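Local structure of PT26-6P (Thermococcus sp., 2WB7) at residues V80-A92 / T104-I118. The protein is of unknown function but is encoded by a mobile extrachromosomal element of a euryarchaeon and builds three domains with novel folds. Residues are numbered along the deposited sequence; the frame is centred on the assembly and turned at random.
Sequences VPFNKVHITEVTA and TRVWNSSTFRQGGYI
I87 covers one face of the F112 ring and T111 CB the other, while V90 CG2 touches its CZ at 3.7 Å. F112 comes from the loop after strand 104-108 and packs on strand 85-96 of an immunoglobulin-like domain. I87 CB sits over the ring face, offset toward the rim, in a CH-pi contact. With I87 CG1 beside the backbone N (chi1 -47°), CG2 stands anti to that N and reaches F112 CE1. V90 meets F112 at about a right angle. The other methyl, V90 CG1, touches W107 CE3 at 3.9 Å. I87, W107 and Y117 also pack on strand 66-75, so this side of the sheet faces the domain interior.

Strand 85-96 runs antiparallel to strand 104-108. V90 with W107 and A92 with R105 are hydrogen-bonded pairs, each joined by two backbone bonds. Segment 104-118 leaves the sheet after N108, in the 3-10 segment 109-111. T88 and E89 form a classic beta bulge opposite K170 of strand 163-178. Segment 104-118 returns for a single bridge, V85 with Y117. I118 CD1 closes this end, 3.5 Å from V80 O.

Toward the polar edge, G116 CA stands 3.6 Å from the centroid of the H86 ring, nearly on the ring normal. Y172 stacks on H86, and E174 accepts a hydrogen bond from H86 NE2. Replacing H86 by an alanine would probably leave G116 CA without the ring face it sits on and the E174 carboxylate without this N-H donor. At the start of the type I turn R113-G116, Y117 OH accepts a nearly straight bond (169°) from R113 N at 2.8 Å, which fixes the end of the phenol against the loop.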
ATOM      1  N   VAL A  80       8.579  39.978  36.390  1.00 65.29           N
ATOM      2  CA  VAL A  80       7.368  40.741  36.688  1.00 65.08           C
ATOM      3  C   VAL A  80       6.077  40.048  36.213  1.00 64.95           C
ATOM      4  O   VAL A  80       5.828  39.912  35.007  1.00 65.14           O
ATOM      5  CB  VAL A  80       7.435  42.183  36.120  1.00 65.14           C
ATOM      6  CG1 VAL A  80       6.351  43.049  36.750  1.00 65.31           C
ATOM      7  CG2 VAL A  80       8.810  42.788  36.356  1.00 64.86           C
ATOM      8  N   PRO A  81       5.245  39.631  37.177  1.00 64.61           N
ATOM      9  CA  PRO A  81       3.972  38.927  37.040  1.00 64.31           C
ATOM     10  C   PRO A  81       3.044  39.474  35.954  1.00 64.02           C
ATOM     11  O   PRO A  81       2.179  38.740  35.476  1.00 64.23           O
ATOM     12  CB  PRO A  81       3.313  39.134  38.406  1.00 64.15           C
ATOM     13  CG  PRO A  81       4.445  39.269  39.366  1.00 64.45           C
ATOM     14  CD  PRO A  81       5.632  39.815  38.586  1.00 64.74           C
ATOM     15  N   PHE A  82       3.205  40.742  35.580  1.00 63.42           N
ATOM     16  CA  PHE A  82       2.263  41.400  34.678  1.00 62.86           C
ATOM     17  C   PHE A  82       2.874  41.549  33.306  1.00 62.37           C
ATOM     18  O   PHE A  82       2.218  42.009  32.367  1.00 62.14           O
ATOM     19  CB  PHE A  82       1.897  42.788  35.215  1.00 63.24           C
ATOM     20  CG  PHE A  82       1.774  42.838  36.709  1.00 63.76           C
ATOM     21  CD1 PHE A  82       2.905  42.758  37.515  1.00 63.94           C
ATOM     22  CD2 PHE A  82       0.529  42.950  37.311  1.00 64.27           C
ATOM     23  CE1 PHE A  82       2.791  42.789  38.892  1.00 63.89           C
ATOM     24  CE2 PHE A  82       0.410  42.982  38.686  1.00 64.15           C
ATOM     25  CZ  PHE A  82       1.542  42.898  39.479  1.00 63.77           C
ATOM     26  N   ASN A  83       4.146  41.176  33.201  1.00 61.83           N
ATOM     27  CA  ASN A  83       4.867  41.277  31.941  1.00 61.47           C
ATOM     28  C   ASN A  83       4.402  40.248  30.919  1.00 61.23           C
ATOM     29  O   ASN A  83       5.198  39.511  30.342  1.00 61.22           O
ATOM     30  CB  ASN A  83       6.369  41.176  32.185  1.00 61.35           C
ATOM     31  CG  ASN A  83       6.950  42.474  32.678  1.00 60.80           C
ATOM     32  OD1 ASN A  83       8.131  42.559  32.980  1.00 60.11           O
ATOM     33  ND2 ASN A  83       6.111  43.501  32.768  1.00 60.57           N
ATOM     34  N   LYS A  84       3.095  40.230  30.697  1.00 61.04           N
ATOM     35  CA  LYS A  84       2.463  39.226  29.859  1.00 60.86           C
ATOM     36  C   LYS A  84       2.910  39.253  28.398  1.00 60.53           C
ATOM     37  O   LYS A  84       3.086  40.316  27.794  1.00 60.53           O
ATOM     38  CB  LYS A  84       0.945  39.355  29.949  1.00 60.96           C
ATOM     39  CG  LYS A  84       0.401  38.936  31.300  1.00 61.71           C
ATOM     40  CD  LYS A  84      -1.070  39.285  31.419  1.00 63.72           C
ATOM     41  CE  LYS A  84      -1.665  38.754  32.716  1.00 65.30           C
ATOM     42  NZ  LYS A  84      -3.133  39.035  32.806  1.00 65.28           N
ATOM     43  N   VAL A  85       3.089  38.054  27.847  1.00 59.88           N
ATOM     44  CA  VAL A  85       3.401  37.866  26.443  1.00 58.93           C
ATOM     45  C   VAL A  85       2.104  37.701  25.657  1.00 58.50           C
ATOM     46  O   VAL A  85       1.292  36.848  25.980  1.00 58.09           O
ATOM     47  CB  VAL A  85       4.269  36.621  26.252  1.00 58.79           C
ATOM     48  CG1 VAL A  85       4.398  36.307  24.789  1.00 58.79           C
ATOM     49  CG2 VAL A  85       5.634  36.836  26.877  1.00 58.65           C
ATOM     50  N   HIS A  86       1.900  38.545  24.649  1.00 58.34           N
ATOM     51  CA  HIS A  86       0.727  38.447  23.771  1.00 58.14           C
ATOM     52  C   HIS A  86       1.131  37.818  22.447  1.00 58.31           C
ATOM     53  O   HIS A  86       2.143  38.213  21.858  1.00 58.37           O
ATOM     54  CB  HIS A  86       0.153  39.833  23.475  1.00 57.71           C
ATOM     55  CG  HIS A  86      -0.482  40.496  24.653  1.00 56.95           C
ATOM     56  ND1 HIS A  86      -1.841  40.706  24.740  1.00 56.44           N
ATOM     57  CD2 HIS A  86       0.053  41.013  25.784  1.00 56.22           C
ATOM     58  CE1 HIS A  86      -2.117  41.312  25.880  1.00 56.11           C
ATOM     59  NE2 HIS A  86      -0.985  41.513  26.530  1.00 56.12           N
ATOM     60  N   ILE A  87       0.351  36.855  21.961  1.00 58.25           N
ATOM     61  CA  ILE A  87       0.644  36.278  20.648  1.00 58.06           C
ATOM     62  C   ILE A  87      -0.383  36.777  19.644  1.00 58.21           C
ATOM     63  O   ILE A  87      -1.584  36.545  19.804  1.00 58.46           O
ATOM     64  CB  ILE A  87       0.685  34.749  20.693  1.00 57.80           C
ATOM     65  CG1 ILE A  87       1.517  34.291  21.880  1.00 57.15           C
ATOM     66  CG2 ILE A  87       1.301  34.208  19.432  1.00 58.01           C
ATOM     67  CD1 ILE A  87       1.570  32.796  22.010  1.00 57.47           C
ATOM     68  N   THR A  88       0.080  37.490  18.624  1.00 58.21           N
ATOM     69  CA  THR A  88      -0.848  38.154  17.709  1.00 58.38           C
ATOM     70  C   THR A  88      -1.122  37.339  16.465  1.00 57.88           C
ATOM     71  O   THR A  88      -2.184  37.475  15.833  1.00 57.97           O
ATOM     72  CB  THR A  88      -0.322  39.510  17.257  1.00 58.58           C
ATOM     73  OG1 THR A  88       0.271  40.176  18.374  1.00 59.54           O
ATOM     74  CG2 THR A  88      -1.474  40.356  16.713  1.00 59.31           C
ATOM     75  N   GLU A  89      -0.160  36.497  16.112  1.00 57.08           N
ATOM     76  CA  GLU A  89      -0.282  35.719  14.904  1.00 56.49           C
ATOM     77  C   GLU A  89       0.781  34.651  14.837  1.00 55.62           C
ATOM     78  O   GLU A  89       1.970  34.947  14.873  1.00 55.51           O
ATOM     79  CB  GLU A  89      -0.153  36.633  13.688  1.00 56.69           C
ATOM     80  CG  GLU A  89      -0.121  35.892  12.374  1.00 57.55           C
ATOM     81  CD  GLU A  89       0.596  36.670  11.289  1.00 59.10           C
ATOM     82  OE1 GLU A  89       1.848  36.687  11.306  1.00 59.76           O
ATOM     83  OE2 GLU A  89      -0.092  37.255  10.417  1.00 59.03           O
ATOM     84  N   VAL A  90       0.347  33.398  14.748  1.00 54.61           N
ATOM     85  CA  VAL A  90       1.261  32.310  14.443  1.00 53.21           C
ATOM     86  C   VAL A  90       0.972  31.797  13.040  1.00 52.52           C
ATOM     87  O   VAL A  90      -0.184  31.676  12.615  1.00 52.11           O
ATOM     88  CB  VAL A  90       1.173  31.162  15.458  1.00 53.31           C
ATOM     89  CG1 VAL A  90       2.170  30.055  15.098  1.00 52.85           C
ATOM     90  CG2 VAL A  90       1.421  31.681  16.867  1.00 53.05           C
ATOM     91  N   THR A  91       2.046  31.518  12.319  1.00 51.65           N
ATOM     92  CA  THR A  91       1.963  31.101  10.941  1.00 50.93           C
ATOM     93  C   THR A  91       2.880  29.911  10.722  1.00 50.60           C
ATOM     94  O   THR A  91       4.068  29.974  11.031  1.00 50.30           O
ATOM     95  CB  THR A  91       2.384  32.253  10.010  1.00 50.95           C
ATOM     96  OG1 THR A  91       1.315  33.195   9.913  1.00 51.12           O
ATOM     97  CG2 THR A  91       2.740  31.743   8.625  1.00 50.55           C
ATOM     98  N   ALA A  92       2.326  28.821  10.199  1.00 50.22           N
ATOM     99  CA  ALA A  92       3.147  27.676   9.816  1.00 50.07           C
ATOM    100  C   ALA A  92       2.891  27.223   8.372  1.00 50.02           C
ATOM    101  O   ALA A  92       1.792  27.380   7.822  1.00 49.74           O
ATOM    102  CB  ALA A  92       2.963  26.524  10.796  1.00 49.90           C
ATOM    103  N   THR A 104       0.299  26.807   3.971  1.00 53.43           N
ATOM    104  CA  THR A 104       0.399  27.843   4.992  1.00 53.40           C
ATOM    105  C   THR A 104      -0.854  27.881   5.848  1.00 53.11           C
ATOM    106  O   THR A 104      -1.972  27.903   5.331  1.00 53.20           O
ATOM    107  CB  THR A 104       0.613  29.230   4.362  1.00 53.49           C
ATOM    108  OG1 THR A 104       1.551  29.132   3.280  1.00 54.54           O
ATOM    109  CG2 THR A 104       1.146  30.198   5.394  1.00 53.64           C
ATOM    110  N   ARG A 105      -0.658  27.874   7.161  1.00 52.68           N
ATOM    111  CA  ARG A 105      -1.762  27.917   8.102  1.00 52.28           C
ATOM    112  C   ARG A 105      -1.530  29.135   8.961  1.00 52.45           C
ATOM    113  O   ARG A 105      -0.406  29.372   9.401  1.00 52.52           O
ATOM    114  CB  ARG A 105      -1.749  26.666   8.982  1.00 52.03           C
ATOM    115  CG  ARG A 105      -3.114  26.181   9.444  1.00 51.13           C
ATOM    116  CD  ARG A 105      -3.794  27.194  10.336  1.00 49.27           C
ATOM    117  NE  ARG A 105      -4.905  26.612  11.068  1.00 48.20           N
ATOM    118  CZ  ARG A 105      -5.730  27.307  11.842  1.00 47.27           C
ATOM    119  NH1 ARG A 105      -5.560  28.613  11.985  1.00 46.78           N
ATOM    120  NH2 ARG A 105      -6.720  26.698  12.474  1.00 45.72           N
ATOM    121  N   VAL A 106      -2.577  29.913   9.206  1.00 52.48           N
ATOM    122  CA  VAL A 106      -2.426  31.089  10.048  1.00 52.82           C
ATOM    123  C   VAL A 106      -3.445  31.153  11.181  1.00 53.31           C
ATOM    124  O   VAL A 106      -4.656  31.066  10.953  1.00 53.39           O
ATOM    125  CB  VAL A 106      -2.489  32.383   9.215  1.00 52.68           C
ATOM    126  CG1 VAL A 106      -2.900  33.557  10.089  1.00 52.90           C
ATOM    127  CG2 VAL A 106      -1.139  32.639   8.537  1.00 52.08           C
ATOM    128  N   TRP A 107      -2.936  31.292  12.405  1.00 53.82           N
ATOM    129  CA  TRP A 107      -3.762  31.596  13.571  1.00 54.18           C
ATOM    130  C   TRP A 107      -3.640  33.098  13.842  1.00 54.71           C
ATOM    131  O   TRP A 107      -2.534  33.608  14.103  1.00 54.75           O
ATOM    132  CB  TRP A 107      -3.282  30.810  14.793  1.00 53.92           C
ATOM    133  CG  TRP A 107      -3.419  29.303  14.699  1.00 54.03           C
ATOM    134  CD1 TRP A 107      -4.489  28.550  15.104  1.00 53.37           C
ATOM    135  CD2 TRP A 107      -2.441  28.369  14.205  1.00 53.99           C
ATOM    136  NE1 TRP A 107      -4.244  27.217  14.875  1.00 53.49           N
ATOM    137  CE2 TRP A 107      -2.997  27.080  14.322  1.00 53.60           C
ATOM    138  CE3 TRP A 107      -1.159  28.501  13.659  1.00 53.87           C
ATOM    139  CZ2 TRP A 107      -2.317  25.933  13.924  1.00 53.40           C
ATOM    140  CZ3 TRP A 107      -0.487  27.364  13.260  1.00 53.37           C
ATOM    141  CH2 TRP A 107      -1.065  26.096  13.398  1.00 53.79           C
ATOM    142  N   ASN A 108      -4.754  33.821  13.754  1.00 55.15           N
ATOM    143  CA  ASN A 108      -4.705  35.244  14.037  1.00 55.70           C
ATOM    144  C   ASN A 108      -5.046  35.523  15.493  1.00 56.10           C
ATOM    145  O   ASN A 108      -5.489  34.625  16.218  1.00 55.75           O
ATOM    146  CB  ASN A 108      -5.583  36.050  13.083  1.00 55.67           C
ATOM    147  CG  ASN A 108      -7.057  35.721  13.220  1.00 56.13           C
ATOM    148  OD1 ASN A 108      -7.510  35.189  14.237  1.00 56.05           O
ATOM    149  ND2 ASN A 108      -7.823  36.054  12.186  1.00 56.41           N
ATOM    150  N   SER A 109      -4.810  36.764  15.912  1.00 56.75           N
ATOM    151  CA  SER A 109      -4.891  37.135  17.319  1.00 57.53           C
ATOM    152  C   SER A 109      -6.167  36.615  17.992  1.00 57.96           C
ATOM    153  O   SER A 109      -6.141  36.245  19.166  1.00 57.97           O
ATOM    154  CB  SER A 109      -4.768  38.646  17.468  1.00 57.57           C
ATOM    155  OG  SER A 109      -5.878  39.272  16.859  1.00 57.98           O
ATOM    156  N   SER A 110      -7.267  36.562  17.241  1.00 58.36           N
ATOM    157  CA  SER A 110      -8.531  36.027  17.760  1.00 58.92           C
ATOM    158  C   SER A 110      -8.345  34.700  18.473  1.00 58.94           C
ATOM    159  O   SER A 110      -9.073  34.368  19.404  1.00 58.99           O
ATOM    160  CB  SER A 110      -9.535  35.813  16.624  1.00 59.14           C
ATOM    161  OG  SER A 110     -10.111  37.036  16.191  1.00 60.59           O
ATOM    162  N   THR A 111      -7.384  33.920  18.003  1.00 59.27           N
ATOM    163  CA  THR A 111      -7.183  32.570  18.510  1.00 59.33           C
ATOM    164  C   THR A 111      -6.674  32.616  19.933  1.00 59.10           C
ATOM    165  O   THR A 111      -6.880  31.694  20.716  1.00 59.06           O
ATOM    166  CB  THR A 111      -6.132  31.821  17.668  1.00 59.53           C
ATOM    167  OG1 THR A 111      -6.513  31.846  16.284  1.00 59.74           O
ATOM    168  CG2 THR A 111      -5.987  30.372  18.142  1.00 59.40           C
ATOM    169  N   PHE A 112      -5.988  33.698  20.261  1.00 59.02           N
ATOM    170  CA  PHE A 112      -5.270  33.752  21.518  1.00 58.88           C
ATOM    171  C   PHE A 112      -5.915  34.644  22.563  1.00 59.23           C
ATOM    172  O   PHE A 112      -6.734  35.507  22.253  1.00 59.39           O
ATOM    173  CB  PHE A 112      -3.821  34.141  21.272  1.00 58.61           C
ATOM    174  CG  PHE A 112      -3.127  33.234  20.319  1.00 57.50           C
ATOM    175  CD1 PHE A 112      -2.835  33.654  19.033  1.00 56.97           C
ATOM    176  CD2 PHE A 112      -2.800  31.944  20.695  1.00 56.17           C
ATOM    177  CE1 PHE A 112      -2.208  32.805  18.141  1.00 57.03           C
ATOM    178  CE2 PHE A 112      -2.168  31.092  19.816  1.00 56.08           C
ATOM    179  CZ  PHE A 112      -1.872  31.520  18.533  1.00 56.34           C
ATOM    180  N   ARG A 113      -5.521  34.404  23.809  1.00 59.65           N
ATOM    181  CA  ARG A 113      -6.047  35.077  24.989  1.00 59.86           C
ATOM    182  C   ARG A 113      -5.835  36.582  24.949  1.00 59.83           C
ATOM    183  O   ARG A 113      -4.703  37.054  24.826  1.00 59.87           O
ATOM    184  CB  ARG A 113      -5.358  34.490  26.211  1.00 59.86           C
ATOM    185  CG  ARG A 113      -5.886  34.940  27.527  1.00 61.33           C
ATOM    186  CD  ARG A 113      -5.650  33.823  28.533  1.00 64.20           C
ATOM    187  NE  ARG A 113      -6.547  32.695  28.273  1.00 65.68           N
ATOM    188  CZ  ARG A 113      -6.366  31.458  28.733  1.00 65.75           C
ATOM    189  NH1 ARG A 113      -5.304  31.162  29.467  1.00 66.09           N
ATOM    190  NH2 ARG A 113      -7.248  30.511  28.440  1.00 66.28           N
ATOM    191  N   GLN A 114      -6.935  37.326  25.046  1.00 60.03           N
ATOM    192  CA  GLN A 114      -6.914  38.794  25.026  1.00 60.01           C
ATOM    193  C   GLN A 114      -5.875  39.377  25.978  1.00 59.26           C
ATOM    194  O   GLN A 114      -5.142  40.309  25.621  1.00 59.13           O
ATOM    195  CB  GLN A 114      -8.286  39.347  25.418  1.00 60.68           C
ATOM    196  CG  GLN A 114      -9.474  38.665  24.751  1.00 62.74           C
ATOM    197  CD  GLN A 114      -9.617  39.080  23.307  1.00 65.90           C
ATOM    198  OE1 GLN A 114      -8.624  39.166  22.579  1.00 67.09           O
ATOM    199  NE2 GLN A 114     -10.854  39.350  22.881  1.00 66.74           N
ATOM    200  N   GLY A 115      -5.832  38.835  27.192  1.00 58.39           N
ATOM    201  CA  GLY A 115      -4.965  39.354  28.236  1.00 57.51           C
ATOM    202  C   GLY A 115      -3.496  39.002  28.094  1.00 57.00           C
ATOM    203  O   GLY A 115      -2.671  39.462  28.882  1.00 57.39           O
ATOM    204  N   GLY A 116      -3.148  38.200  27.096  1.00 56.12           N
ATOM    205  CA  GLY A 116      -1.768  37.739  26.981  1.00 54.96           C
ATOM    206  C   GLY A 116      -1.482  36.590  27.942  1.00 54.26           C
ATOM    207  O   GLY A 116      -2.389  36.096  28.616  1.00 54.12           O
ATOM    208  N   TYR A 117      -0.217  36.171  28.010  1.00 53.35           N
ATOM    209  CA  TYR A 117       0.164  34.958  28.712  1.00 52.61           C
ATOM    210  C   TYR A 117       1.370  35.219  29.577  1.00 52.71           C
ATOM    211  O   TYR A 117       2.247  35.982  29.194  1.00 52.88           O
ATOM    212  CB  TYR A 117       0.539  33.852  27.707  1.00 52.38           C
ATOM    213  CG  TYR A 117      -0.603  33.422  26.812  1.00 51.27           C
ATOM    214  CD1 TYR A 117      -0.789  34.003  25.570  1.00 50.26           C
ATOM    215  CD2 TYR A 117      -1.506  32.451  27.224  1.00 50.08           C
ATOM    216  CE1 TYR A 117      -1.834  33.625  24.763  1.00 50.90           C
ATOM    217  CE2 TYR A 117      -2.554  32.064  26.427  1.00 49.61           C
ATOM    218  CZ  TYR A 117      -2.714  32.656  25.197  1.00 50.46           C
ATOM    219  OH  TYR A 117      -3.752  32.293  24.384  1.00 49.69           O
ATOM    220  N   ILE A 118       1.431  34.572  30.734  1.00 52.73           N
ATOM    221  CA  ILE A 118       2.673  34.516  31.488  1.00 52.85           C
ATOM    222  C   ILE A 118       2.835  33.128  32.085  1.00 52.57           C
ATOM    223  O   ILE A 118       1.850  32.507  32.446  1.00 52.55           O
ATOM    224  CB  ILE A 118       2.723  35.588  32.592  1.00 53.24           C
ATOM    225  CG1 ILE A 118       4.091  35.559  33.277  1.00 53.59           C
ATOM    226  CG2 ILE A 118       1.564  35.407  33.579  1.00 52.76           C
ATOM    227  CD1 ILE A 118       4.618  36.931  33.604  1.00 54.19           C
TER